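Coelenterazine-binding protein with bound coelenterazine (Renilla muelleri, PDB 2HPS) binds the luciferin coelenterazine and, in a calcium-dependent way, makes it available for reaction with luciferase and oxygen. Local coordinates at residues A[8-19]-A[166-174]; A[119-128]-A[137-147]. One frame throughout, in Å; residues are numbered along the deposited sequence. Where two conformers were deposited one is given.

Contact 1: residues A[8-19]-A[166-174]; sequences ERAYHLRKMKTR and DFLFGLEET. With CTZ (c2-hydroxy-coelenterazine), chain B.
Tyr11 lays one face of its ring over Glu173, whose CB sits 4.1 Å from the ring centroid in a CH-pi contact; its hydroxyl is taken up by Asn178. Lys15 CG lies against the opposite face. From there the lysine chain bends at chi3 (-63°), which carries NZ in under the last turn of helix 157-169. The main partners of NZ are Gly170 O at 2.7 Å, Phe167 O at 2.9 Å and a water that also lies close to Glu172 O; Asp166 O is a longer, weak addition. One turn earlier, His12 NE2 gives an almost straight bond (168°) to Leu168 O at 2.8 Å; the oxygen lies in the imidazole plane, while the nitrogen stands well above the carbonyl plane. His12 ND1 is bonded to Thr86, so both ring nitrogens are engaged and the ring's rotation is fixed. Replacing Lys15 by a methionine would probably leave the carbonyls of Phe167 and Gly170 without their charged donor and the water without its lysine partner. Farther along, the selenomethionine Met16 puts CE 3.5 Å from Phe167 CE2, and Arg19 NE donates to the ligand oxygen CTZ O17 at 2.7 Å. A cationic amine and an imidazole thus serve Phe167 O and Leu168 O at the helix end, and the amine also takes Gly170 O just past it, consistent with a helix C-terminus stabilised by positive charge.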
loop_
_atom_site.group_PDB
_atom_site.type_symbol
_atom_site.label_atom_id
_atom_site.label_comp_id
_atom_site.label_asym_id
_atom_site.label_seq_id
_atom_site.Cartn_x
_atom_site.Cartn_y
_atom_site.Cartn_z
ATOM N N GLU A 8 -1.994 20.256 -4.977
ATOM C CA GLU A 8 -1.715 19.266 -3.916
ATOM C C GLU A 8 -2.797 18.186 -3.915
ATOM O O GLU A 8 -2.491 16.987 -3.844
ATOM C CB GLU A 8 -1.637 19.950 -2.541
ATOM C CG GLU A 8 -0.387 20.786 -2.377
ATOM C CD GLU A 8 -0.409 21.657 -1.121
ATOM O OE1 GLU A 8 -1.502 21.905 -0.547
ATOM O OE2 GLU A 8 0.693 22.097 -0.726
ATOM N N ARG A 9 -4.061 18.601 -4.015
ATOM C CA ARG A 9 -5.140 17.617 -4.075
ATOM C C ARG A 9 -4.991 16.750 -5.329
ATOM O O ARG A 9 -5.166 15.532 -5.267
ATOM C CB ARG A 9 -6.517 18.278 -4.034
ATOM C CG ARG A 9 -7.639 17.233 -4.027
ATOM C CD ARG A 9 -8.999 17.865 -3.854
ATOM N NE ARG A 9 -10.051 16.841 -3.848
ATOM C CZ ARG A 9 -10.419 16.101 -2.799
ATOM N NH1 ARG A 9 -9.841 16.248 -1.605
ATOM N NH2 ARG A 9 -11.387 15.203 -2.950
ATOM N N ALA A 10 -4.647 17.382 -6.453
ATOM C CA ALA A 10 -4.457 16.641 -7.707
ATOM C C ALA A 10 -3.404 15.559 -7.544
ATOM O O ALA A 10 -3.628 14.407 -7.922
ATOM C CB ALA A 10 -4.066 17.598 -8.854
ATOM N N TYR A 11 -2.268 15.929 -6.949
ATOM C CA TYR A 11 -1.160 14.992 -6.802
ATOM C C TYR A 11 -1.538 13.857 -5.833
ATOM O O TYR A 11 -1.280 12.687 -6.103
ATOM C CB TYR A 11 0.108 15.729 -6.339
ATOM C CG TYR A 11 1.263 14.783 -6.102
ATOM C CD1 TYR A 11 1.822 14.055 -7.164
ATOM C CD2 TYR A 11 1.740 14.550 -4.810
ATOM C CE1 TYR A 11 2.870 13.145 -6.952
ATOM C CE2 TYR A 11 2.773 13.642 -4.588
ATOM C CZ TYR A 11 3.330 12.940 -5.651
ATOM O OH TYR A 11 4.363 12.056 -5.436
ATOM N N HIS A 12 -2.160 14.215 -4.710
ATOM C CA HIS A 12 -2.558 13.188 -3.742
ATOM C C HIS A 12 -3.553 12.212 -4.347
ATOM O O HIS A 12 -3.400 10.993 -4.200
ATOM C CB HIS A 12 -3.111 13.794 -2.455
ATOM C CG HIS A 12 -3.122 12.823 -1.325
ATOM N ND1 HIS A 12 -4.145 11.918 -1.133
ATOM C CD2 HIS A 12 -2.196 12.561 -0.371
ATOM C CE1 HIS A 12 -3.849 11.144 -0.101
ATOM N NE2 HIS A 12 -2.682 11.526 0.389
ATOM N N LEU A 13 -4.534 12.730 -5.091
ATOM C CA LEU A 13 -5.482 11.829 -5.772
ATOM C C LEU A 13 -4.808 10.930 -6.795
ATOM O O LEU A 13 -5.229 9.789 -7.003
ATOM C CB LEU A 13 -6.591 12.635 -6.465
ATOM C CG LEU A 13 -7.637 13.306 -5.578
ATOM C CD1 LEU A 13 -8.467 14.296 -6.415
ATOM C CD2 LEU A 13 -8.564 12.234 -4.979
ATOM N N ARG A 14 -3.813 11.473 -7.496
ATOM C CA ARG A 14 -3.025 10.696 -8.460
ATOM C C ARG A 14 -2.316 9.533 -7.779
ATOM O O ARG A 14 -2.352 8.403 -8.278
ATOM C CB ARG A 14 -2.022 11.593 -9.180
ATOM C CG ARG A 14 -1.259 10.898 -10.314
ATOM C CD ARG A 14 -0.371 11.928 -11.056
ATOM N NE ARG A 14 0.411 11.301 -12.117
ATOM C CZ ARG A 14 -0.016 11.089 -13.358
ATOM N NH1 ARG A 14 -1.258 11.437 -13.720
ATOM N NH2 ARG A 14 0.803 10.495 -14.242
ATOM N N LYS A 15 -1.746 9.797 -6.600
ATOM C CA LYS A 15 -1.149 8.748 -5.806
ATOM C C LYS A 15 -2.202 7.707 -5.420
ATOM O O LYS A 15 -1.988 6.505 -5.588
ATOM C CB LYS A 15 -0.488 9.329 -4.563
ATOM C CG LYS A 15 0.816 10.097 -4.852
ATOM C CD LYS A 15 1.585 10.407 -3.578
ATOM C CE LYS A 15 0.819 11.337 -2.623
ATOM N NZ LYS A 15 1.628 11.657 -1.356
HETATM N N MSE A 16 -3.341 8.178 -4.926
HETATM C CA MSE A 16 -4.372 7.257 -4.434
HETATM C C MSE A 16 -4.974 6.424 -5.571
HETATM O O MSE A 16 -5.274 5.250 -5.397
HETATM C CB MSE A 16 -5.459 7.991 -3.654
HETATM C CG MSE A 16 -4.980 8.679 -2.390
HETATM SE SE MSE A 16 -4.036 7.445 -1.136
HETATM C CE MSE A 16 -2.140 8.093 -1.452
ATOM N N LYS A 17 -5.143 7.023 -6.745
ATOM C CA LYS A 17 -5.636 6.259 -7.890
ATOM C C LYS A 17 -4.655 5.143 -8.312
ATOM O O LYS A 17 -5.057 4.055 -8.741
ATOM C CB LYS A 17 -5.950 7.195 -9.077
ATOM C CG LYS A 17 -6.733 6.482 -10.193
ATOM C CD LYS A 17 -7.065 7.373 -11.408
ATOM C CE LYS A 17 -7.633 6.498 -12.538
ATOM N NZ LYS A 17 -7.913 7.327 -13.756
ATOM N N THR A 18 -3.363 5.413 -8.176
ATOM C CA THR A 18 -2.333 4.428 -8.504
ATOM C C THR A 18 -2.462 3.240 -7.536
ATOM O O THR A 18 -2.454 2.074 -7.948
ATOM C CB THR A 18 -0.959 5.101 -8.434
ATOM O OG1 THR A 18 -0.952 6.205 -9.366
ATOM C CG2 THR A 18 0.149 4.126 -8.816
ATOM N N ARG A 19 -2.664 3.565 -6.269
ATOM C CA ARG A 19 -2.862 2.559 -5.219
ATOM C C ARG A 19 -4.138 1.756 -5.499
ATOM O O ARG A 19 -4.148 0.535 -5.420
ATOM C CB ARG A 19 -2.985 3.266 -3.869
ATOM C CG ARG A 19 -3.314 2.349 -2.710
ATOM C CD ARG A 19 -3.488 3.190 -1.443
ATOM N NE ARG A 19 -4.203 2.437 -0.403
ATOM C CZ ARG A 19 -4.847 2.991 0.628
ATOM N NH1 ARG A 19 -4.868 4.315 0.801
ATOM N NH2 ARG A 19 -5.455 2.212 1.508
ATOM N N ASP A 166 5.204 9.262 3.535
ATOM C CA ASP A 166 5.278 10.215 2.441
ATOM C C ASP A 166 4.210 9.904 1.378
ATOM O O ASP A 166 3.527 10.810 0.884
ATOM C CB ASP A 166 6.686 10.006 1.863
ATOM C CG ASP A 166 7.011 10.920 0.720
ATOM O OD1 ASP A 166 6.172 11.776 0.352
ATOM O OD2 ASP A 166 8.143 10.763 0.207
ATOM N N PHE A 167 4.039 8.626 1.071
ATOM C CA PHE A 167 3.004 8.238 0.109
ATOM C C PHE A 167 1.605 8.576 0.628
ATOM O O PHE A 167 0.809 9.175 -0.085
ATOM C CB PHE A 167 3.103 6.764 -0.223
ATOM C CG PHE A 167 2.143 6.342 -1.311
ATOM C CD1 PHE A 167 2.471 6.550 -2.649
ATOM C CD2 PHE A 167 0.914 5.774 -1.000
ATOM C CE1 PHE A 167 1.588 6.188 -3.674
ATOM C CE2 PHE A 167 0.014 5.401 -2.026
ATOM C CZ PHE A 167 0.357 5.598 -3.359
ATOM N N LEU A 168 1.311 8.196 1.871
ATOM C CA LEU A 168 -0.052 8.348 2.393
ATOM C C LEU A 168 -0.463 9.784 2.716
ATOM O O LEU A 168 -1.635 10.140 2.535
ATOM C CB LEU A 168 -0.261 7.441 3.619
ATOM C CG LEU A 168 -0.346 5.934 3.357
ATOM C CD1 LEU A 168 -0.511 5.241 4.712
ATOM C CD2 LEU A 168 -1.485 5.557 2.397
ATOM N N PHE A 169 0.475 10.612 3.178
ATOM C CA PHE A 169 0.148 11.950 3.663
ATOM C C PHE A 169 0.814 13.114 2.939
ATOM O O PHE A 169 0.450 14.274 3.177
ATOM C CB PHE A 169 0.454 12.065 5.170
ATOM C CG PHE A 169 -0.289 11.067 5.993
ATOM C CD1 PHE A 169 -1.659 11.165 6.146
ATOM C CD2 PHE A 169 0.387 10.014 6.613
ATOM C CE1 PHE A 169 -2.352 10.233 6.907
ATOM C CE2 PHE A 169 -0.299 9.082 7.366
ATOM C CZ PHE A 169 -1.668 9.188 7.509
ATOM N N GLY A 170 1.790 12.813 2.086
ATOM C CA GLY A 170 2.548 13.845 1.385
ATOM C C GLY A 170 1.690 14.626 0.404
ATOM O O GLY A 170 0.908 14.038 -0.335
ATOM N N LEU A 171 1.836 15.948 0.422
ATOM C CA LEU A 171 1.116 16.827 -0.505
ATOM C C LEU A 171 2.023 17.265 -1.640
ATOM O O LEU A 171 1.547 17.784 -2.659
ATOM C CB LEU A 171 0.600 18.066 0.217
ATOM C CG LEU A 171 -0.408 17.818 1.339
ATOM C CD1 LEU A 171 -0.818 19.135 1.983
ATOM C CD2 LEU A 171 -1.601 17.067 0.835
ATOM N N GLU A 172 3.324 17.097 -1.426
ATOM C CA GLU A 172 4.325 17.458 -2.418
ATOM C C GLU A 172 4.981 16.199 -2.944
ATOM O O GLU A 172 5.157 15.217 -2.220
ATOM C CB GLU A 172 5.381 18.380 -1.803
ATOM C CG GLU A 172 5.105 19.882 -1.985
ATOM C CD GLU A 172 3.927 20.381 -1.191
ATOM O OE1 GLU A 172 3.885 20.151 0.040
ATOM O OE2 GLU A 172 3.040 21.018 -1.802
ATOM N N GLU A 173 5.342 16.244 -4.217
ATOM C CA GLU A 173 5.925 15.116 -4.914
ATOM C C GLU A 173 7.301 14.748 -4.362
ATOM O O GLU A 173 8.107 15.629 -4.061
ATOM C CB GLU A 173 6.042 15.503 -6.373
ATOM C CG GLU A 173 6.530 14.449 -7.277
ATOM C CD GLU A 173 6.476 14.895 -8.708
ATOM O OE1 GLU A 173 5.875 15.962 -8.978
ATOM O OE2 GLU A 173 7.024 14.174 -9.562
ATOM N N THR A 174 7.561 13.448 -4.223
ATOM C CA THR A 174 8.906 12.965 -3.879
ATOM C C THR A 174 9.234 11.705 -4.661
ATOM O O THR A 174 8.326 11.013 -5.145
ATOM C CB THR A 174 9.061 12.609 -2.388
ATOM O OG1 THR A 174 8.286 11.439 -2.087
ATOM C CG2 THR A 174 8.642 13.761 -1.460
HETATM N N1 CTZ B . 0.898 -2.935 -2.448
HETATM C C2 CTZ B . -0.058 -3.727 -3.004
HETATM C C3 CTZ B . 0.306 -3.730 -4.422
HETATM N N4 CTZ B . 1.397 -3.002 -4.640
HETATM C C5 CTZ B . 2.076 -2.724 -5.773
HETATM C C6 CTZ B . 3.193 -1.888 -5.695
HETATM N N7 CTZ B . 3.600 -1.374 -4.515
HETATM C C8 CTZ B . 2.948 -1.642 -3.362
HETATM C C9 CTZ B . 1.748 -2.509 -3.438
HETATM C C10 CTZ B . -1.204 -4.400 -2.286
HETATM C C11 CTZ B . -2.066 -3.298 -1.722
HETATM C C12 CTZ B . -2.144 -3.126 -0.341
HETATM C C13 CTZ B . -2.917 -2.112 0.211
HETATM C C14 CTZ B . -3.624 -1.267 -0.650
HETATM C C15 CTZ B . -3.544 -1.425 -2.042
HETATM C C16 CTZ B . -2.760 -2.447 -2.583
HETATM O O17 CTZ B . -4.377 -0.274 -0.114
HETATM O O18 CTZ B . -0.329 -4.342 -5.367
HETATM C C19 CTZ B . 3.965 -1.600 -6.925
HETATM C C20 CTZ B . 3.341 -1.461 -8.167
HETATM C C21 CTZ B . 4.100 -1.202 -9.306
HETATM C C22 CTZ B . 5.495 -1.098 -9.212
HETATM C C23 CTZ B . 6.129 -1.249 -7.987
HETATM C C24 CTZ B . 5.366 -1.505 -6.842
HETATM O O25 CTZ B . 6.209 -0.852 -10.344
HETATM C C26 CTZ B . 3.357 -1.065 -2.020
HETATM C C27 CTZ B . 4.421 -1.942 -1.413
HETATM C C28 CTZ B . 4.186 -2.670 -0.248
HETATM C C29 CTZ B . 5.204 -3.465 0.279
HETATM C C30 CTZ B . 6.444 -3.538 -0.374
HETATM C C31 CTZ B . 6.683 -2.797 -1.531
HETATM C C32 CTZ B . 5.667 -1.990 -2.049
HETATM O O HOH W 1 4.299 12.619 -1.526
#

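Contact 2: residues A[119-128]-A[137-147]; sequences VSLPEFKAFL and DDKAITCFNTL. With CTZ (c2-hydroxy-coelenterazine), chain B.
Phe124 and Phe144 meet in a T-shaped pair, the edge of Phe144 directed at the face of Phe124 with the planes 76° apart and the centroids 5.4 Å from each other. Both have CG anti to the backbone N, an arrangement that swings each ring toward the facing helix. Phe124 is a knob in a hole formed by Ala140, Cys143, Phe144 and Leu147: Phe144 CB rests over its face, and Cys143 SG lies in its plane at the edge, 3.8 Å from Phe124 CZ. The same CZ touches the ligand, 3.4 Å from CTZ C31. Phe144 is covered in turn by Leu121, whose CB stands almost squarely above the ring centroid at 3.9 Å, while CD1 of that leucine reaches 3.6 Å from Phe144 CG. Leu128 closes the inner side by placing CD2 on Ala140 and CD1 against CTZ C6.

The outer side is looser. Lys125 runs extended past Ala140 and Ile141, then turns at chi4 to bring NZ 3.2 Å from Asp137 OD1, a weak hydrogen bond within a salt bridge at the exposed N-terminal end of helix 137-147. Gln129 bonds to both of these charged groups.

Helix 121-128 belongs to the exiting helix of EF-hand 3 and helix 137-147 is the entering helix of EF-hand 4; their N-to-C directions are 128° apart, closer to antiparallel than to parallel. Ser120 and Glu123 form a capping box at the start of the former. Strand 118-120, which runs into this cap, pairs antiparallel with strand 154-156, whose Ile155 packs on Phe124, Phe144 and Leu147.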
loop_
_atom_site.group_PDB
_atom_site.type_symbol
_atom_site.label_atom_id
_atom_site.label_comp_id
_atom_site.label_asym_id
_atom_site.label_seq_id
_atom_site.Cartn_x
_atom_site.Cartn_y
_atom_site.Cartn_z
ATOM N N VAL A 119 14.725 -5.824 5.690
ATOM C CA VAL A 119 14.292 -6.686 4.583
ATOM C C VAL A 119 15.275 -6.587 3.412
ATOM O O VAL A 119 15.692 -5.498 3.033
ATOM C CB VAL A 119 12.813 -6.389 4.120
ATOM C CG1 VAL A 119 11.819 -6.582 5.271
ATOM C CG2 VAL A 119 12.657 -4.989 3.531
ATOM N N SER A 120 15.658 -7.733 2.859
ATOM C CA SER A 120 16.570 -7.780 1.723
ATOM C C SER A 120 15.787 -7.747 0.413
ATOM O O SER A 120 14.552 -7.889 0.402
ATOM C CB SER A 120 17.350 -9.096 1.755
ATOM O OG SER A 120 16.448 -10.188 1.534
ATOM N N LEU A 121 16.523 -7.621 -0.694
ATOM C CA LEU A 121 15.888 -7.687 -2.004
ATOM C C LEU A 121 15.115 -9.000 -2.231
ATOM O O LEU A 121 13.948 -8.941 -2.625
ATOM C CB LEU A 121 16.879 -7.394 -3.140
ATOM C CG LEU A 121 16.355 -7.586 -4.567
ATOM C CD1 LEU A 121 15.189 -6.650 -4.892
ATOM C CD2 LEU A 121 17.528 -7.364 -5.548
ATOM N N PRO A 122 15.754 -10.178 -2.031
ATOM C CA PRO A 122 14.982 -11.414 -2.213
ATOM C C PRO A 122 13.663 -11.435 -1.426
ATOM O O PRO A 122 12.628 -11.833 -1.966
ATOM C CB PRO A 122 15.938 -12.495 -1.698
ATOM C CG PRO A 122 17.287 -11.946 -2.033
ATOM C CD PRO A 122 17.175 -10.472 -1.726
ATOM N N GLU A 123 13.698 -10.995 -0.172
ATOM C CA GLU A 123 12.487 -10.965 0.660
ATOM C C GLU A 123 11.397 -10.054 0.085
ATOM O O GLU A 123 10.219 -10.436 -0.042
ATOM C CB GLU A 123 12.835 -10.476 2.068
ATOM C CG GLU A 123 13.511 -11.542 2.905
ATOM C CD GLU A 123 13.953 -11.012 4.254
ATOM O OE1 GLU A 123 14.612 -9.946 4.304
ATOM O OE2 GLU A 123 13.628 -11.662 5.263
ATOM N N PHE A 124 11.825 -8.843 -0.240
ATOM C CA PHE A 124 10.978 -7.769 -0.749
ATOM C C PHE A 124 10.375 -8.168 -2.096
ATOM O O PHE A 124 9.167 -8.051 -2.296
ATOM C CB PHE A 124 11.868 -6.549 -0.884
ATOM C CG PHE A 124 11.182 -5.311 -1.369
ATOM C CD1 PHE A 124 10.853 -4.288 -0.468
ATOM C CD2 PHE A 124 10.942 -5.116 -2.731
ATOM C CE1 PHE A 124 10.255 -3.096 -0.930
ATOM C CE2 PHE A 124 10.346 -3.938 -3.191
ATOM C CZ PHE A 124 10.015 -2.932 -2.301
ATOM N N LYS A 125 11.211 -8.672 -3.000
ATOM C CA LYS A 125 10.738 -9.115 -4.324
ATOM C C LYS A 125 9.717 -10.259 -4.233
ATOM O O LYS A 125 8.692 -10.236 -4.941
ATOM C CB LYS A 125 11.933 -9.505 -5.200
ATOM C CG LYS A 125 11.603 -9.931 -6.635
ATOM C CD LYS A 125 12.902 -10.315 -7.382
ATOM C CE LYS A 125 12.643 -10.893 -8.782
ATOM N NZ LYS A 125 12.009 -12.261 -8.718
ATOM N N ALA A 126 9.978 -11.243 -3.367
ATOM C CA ALA A 126 9.055 -12.378 -3.183
ATOM C C ALA A 126 7.697 -11.896 -2.688
ATOM O O ALA A 126 6.641 -12.342 -3.179
ATOM C CB ALA A 126 9.639 -13.411 -2.215
ATOM N N PHE A 127 7.725 -10.963 -1.736
ATOM C CA PHE A 127 6.485 -10.414 -1.190
ATOM C C PHE A 127 5.715 -9.593 -2.233
ATOM O O PHE A 127 4.516 -9.800 -2.462
ATOM C CB PHE A 127 6.745 -9.585 0.076
ATOM C CG PHE A 127 5.503 -8.935 0.627
ATOM C CD1 PHE A 127 4.709 -9.602 1.554
ATOM C CD2 PHE A 127 5.107 -7.672 0.186
ATOM C CE1 PHE A 127 3.551 -9.013 2.046
ATOM C CE2 PHE A 127 3.954 -7.070 0.678
ATOM C CZ PHE A 127 3.175 -7.753 1.604
ATOM N N LEU A 128 6.414 -8.672 -2.880
ATOM C CA LEU A 128 5.781 -7.791 -3.841
ATOM C C LEU A 128 5.187 -8.559 -5.025
ATOM O O LEU A 128 4.103 -8.234 -5.498
ATOM C CB LEU A 128 6.771 -6.727 -4.317
ATOM C CG LEU A 128 6.176 -5.699 -5.263
ATOM C CD1 LEU A 128 4.935 -5.016 -4.636
ATOM C CD2 LEU A 128 7.252 -4.665 -5.611
ATOM N N ASP A 137 10.110 -8.659 -12.760
ATOM C CA ASP A 137 11.304 -8.539 -11.909
ATOM C C ASP A 137 11.876 -7.114 -11.956
ATOM O O ASP A 137 12.236 -6.550 -10.919
ATOM C CB ASP A 137 12.375 -9.561 -12.315
ATOM C CG ASP A 137 11.924 -10.995 -12.161
ATOM O OD1 ASP A 137 10.903 -11.283 -11.502
ATOM O OD2 ASP A 137 12.616 -11.881 -12.721
ATOM N N ASP A 138 11.930 -6.519 -13.150
ATOM C CA ASP A 138 12.394 -5.147 -13.307
ATOM C C ASP A 138 11.606 -4.197 -12.411
ATOM O O ASP A 138 12.196 -3.447 -11.657
ATOM C CB ASP A 138 12.327 -4.685 -14.770
ATOM C CG ASP A 138 12.654 -3.214 -14.917
ATOM O OD1 ASP A 138 13.752 -2.804 -14.490
ATOM O OD2 ASP A 138 11.815 -2.450 -15.438
ATOM N N LYS A 139 10.271 -4.258 -12.462
ATOM C CA LYS A 139 9.476 -3.388 -11.613
ATOM C C LYS A 139 9.707 -3.609 -10.127
ATOM O O LYS A 139 9.803 -2.639 -9.369
ATOM C CB LYS A 139 7.979 -3.471 -11.959
ATOM C CG LYS A 139 7.665 -2.782 -13.288
ATOM C CD LYS A 139 6.181 -2.908 -13.631
ATOM C CE LYS A 139 5.921 -2.754 -15.149
ATOM N NZ LYS A 139 6.624 -1.585 -15.745
ATOM N N ALA A 140 9.794 -4.871 -9.707
ATOM C CA ALA A 140 9.944 -5.163 -8.279
ATOM C C ALA A 140 11.303 -4.683 -7.771
ATOM O O ALA A 140 11.415 -4.124 -6.694
ATOM C CB ALA A 140 9.777 -6.646 -8.023
ATOM N N ILE A 141 12.328 -4.878 -8.594
ATOM C CA ILE A 141 13.699 -4.559 -8.198
ATOM C C ILE A 141 13.925 -3.048 -8.243
ATOM O O ILE A 141 14.602 -2.488 -7.379
ATOM C CB ILE A 141 14.709 -5.328 -9.081
ATOM C CG1 ILE A 141 14.583 -6.826 -8.784
ATOM C CG2 ILE A 141 16.143 -4.822 -8.820
ATOM C CD1 ILE A 141 15.259 -7.751 -9.776
ATOM N N THR A 142 13.349 -2.387 -9.244
ATOM C CA THR A 142 13.359 -0.928 -9.300
ATOM C C THR A 142 12.759 -0.333 -8.031
ATOM O O THR A 142 13.314 0.610 -7.456
ATOM C CB THR A 142 12.618 -0.398 -10.544
ATOM O OG1 THR A 142 13.374 -0.734 -11.717
ATOM C CG2 THR A 142 12.427 1.107 -10.457
ATOM N N CYS A 143 11.627 -0.899 -7.603
ATOM C CA CYS A 143 10.930 -0.436 -6.416
ATOM C C CYS A 143 11.826 -0.568 -5.158
ATOM O O CYS A 143 11.997 0.408 -4.384
ATOM C CB CYS A 143 9.607 -1.206 -6.260
ATOM S SG CYS A 143 8.552 -0.626 -4.895
ATOM N N PHE A 144 12.405 -1.753 -4.977
ATOM C CA PHE A 144 13.339 -2.000 -3.872
ATOM C C PHE A 144 14.472 -0.983 -3.892
ATOM O O PHE A 144 14.794 -0.373 -2.863
ATOM C CB PHE A 144 13.960 -3.398 -3.970
ATOM C CG PHE A 144 15.003 -3.661 -2.904
ATOM C CD1 PHE A 144 14.629 -4.113 -1.635
ATOM C CD2 PHE A 144 16.358 -3.393 -3.151
ATOM C CE1 PHE A 144 15.586 -4.325 -0.626
ATOM C CE2 PHE A 144 17.328 -3.601 -2.148
ATOM C CZ PHE A 144 16.941 -4.074 -0.892
ATOM N N ASN A 145 15.103 -0.836 -5.063
ATOM C CA ASN A 145 16.269 0.045 -5.177
ATOM C C ASN A 145 15.976 1.485 -4.744
ATOM O O ASN A 145 16.776 2.116 -4.060
ATOM C CB ASN A 145 16.805 0.005 -6.609
ATOM C CG ASN A 145 18.126 0.750 -6.756
ATOM O OD1 ASN A 145 19.096 0.447 -6.045
ATOM N ND2 ASN A 145 18.168 1.726 -7.674
ATOM N N THR A 146 14.812 2.001 -5.129
ATOM C CA THR A 146 14.408 3.336 -4.735
ATOM C C THR A 146 14.093 3.431 -3.226
ATOM O O THR A 146 14.513 4.378 -2.550
ATOM C CB THR A 146 13.218 3.848 -5.600
ATOM O OG1 THR A 146 13.582 3.846 -7.004
ATOM C CG2 THR A 146 12.814 5.264 -5.156
ATOM N N LEU A 147 13.371 2.447 -2.690
ATOM C CA LEU A 147 12.991 2.484 -1.278
ATOM C C LEU A 147 14.177 2.277 -0.346
ATOM O O LEU A 147 14.145 2.679 0.819
ATOM C CB LEU A 147 11.909 1.449 -0.989
ATOM C CG LEU A 147 10.479 1.998 -0.998
ATOM C CD1 LEU A 147 10.111 2.591 -2.329
ATOM C CD2 LEU A 147 9.520 0.863 -0.693
HETATM N N1 CTZ B . 0.898 -2.935 -2.448
HETATM C C2 CTZ B . -0.058 -3.727 -3.004
HETATM C C3 CTZ B . 0.306 -3.730 -4.422
HETATM N N4 CTZ B . 1.397 -3.002 -4.640
HETATM C C5 CTZ B . 2.076 -2.724 -5.773
HETATM C C6 CTZ B . 3.193 -1.888 -5.695
HETATM N N7 CTZ B . 3.600 -1.374 -4.515
HETATM C C8 CTZ B . 2.948 -1.642 -3.362
HETATM C C9 CTZ B . 1.748 -2.509 -3.438
HETATM C C10 CTZ B . -1.204 -4.400 -2.286
HETATM C C11 CTZ B . -2.066 -3.298 -1.722
HETATM C C12 CTZ B . -2.144 -3.126 -0.341
HETATM C C13 CTZ B . -2.917 -2.112 0.211
HETATM C C14 CTZ B . -3.624 -1.267 -0.650
HETATM C C15 CTZ B . -3.544 -1.425 -2.042
HETATM C C16 CTZ B . -2.760 -2.447 -2.583
HETATM O O17 CTZ B . -4.377 -0.274 -0.114
HETATM O O18 CTZ B . -0.329 -4.342 -5.367
HETATM C C19 CTZ B . 3.965 -1.600 -6.925
HETATM C C20 CTZ B . 3.341 -1.461 -8.167
HETATM C C21 CTZ B . 4.100 -1.202 -9.306
HETATM C C22 CTZ B . 5.495 -1.098 -9.212
HETATM C C23 CTZ B . 6.129 -1.249 -7.987
HETATM C C24 CTZ B . 5.366 -1.505 -6.842
HETATM O O25 CTZ B . 6.209 -0.852 -10.344
HETATM C C26 CTZ B . 3.357 -1.065 -2.020
HETATM C C27 CTZ B . 4.421 -1.942 -1.413
HETATM C C28 CTZ B . 4.186 -2.670 -0.248
HETATM C C29 CTZ B . 5.204 -3.465 0.279
HETATM C C30 CTZ B . 6.444 -3.538 -0.374
HETATM C C31 CTZ B . 6.683 -2.797 -1.531
HETATM C C32 CTZ B . 5.667 -1.990 -2.049
#

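Contact 1 joins the entering helix of EF-hand 1 to the end of the exiting helix of EF-hand 4, bringing distant parts of the chain together; contact 2, nested within that loop, joins EF-hands 3 and 4. Their centres are 21 Å apart and their nearest atoms about 7 Å apart, without touching. Both touch the bound c2-hydroxy-coelenterazine. Residues 8-19 supply a polar grip through Arg19 on the phenol oxygen O17, and Tyr36 and Arg22 also bond the ligand, whereas 119-128 and 137-147 offer mainly apolar surface to other parts of it. Glu123 in contact 2, next in sequence to the pocket residue Phe124, is probably a ligand of a calcium site that is empty here.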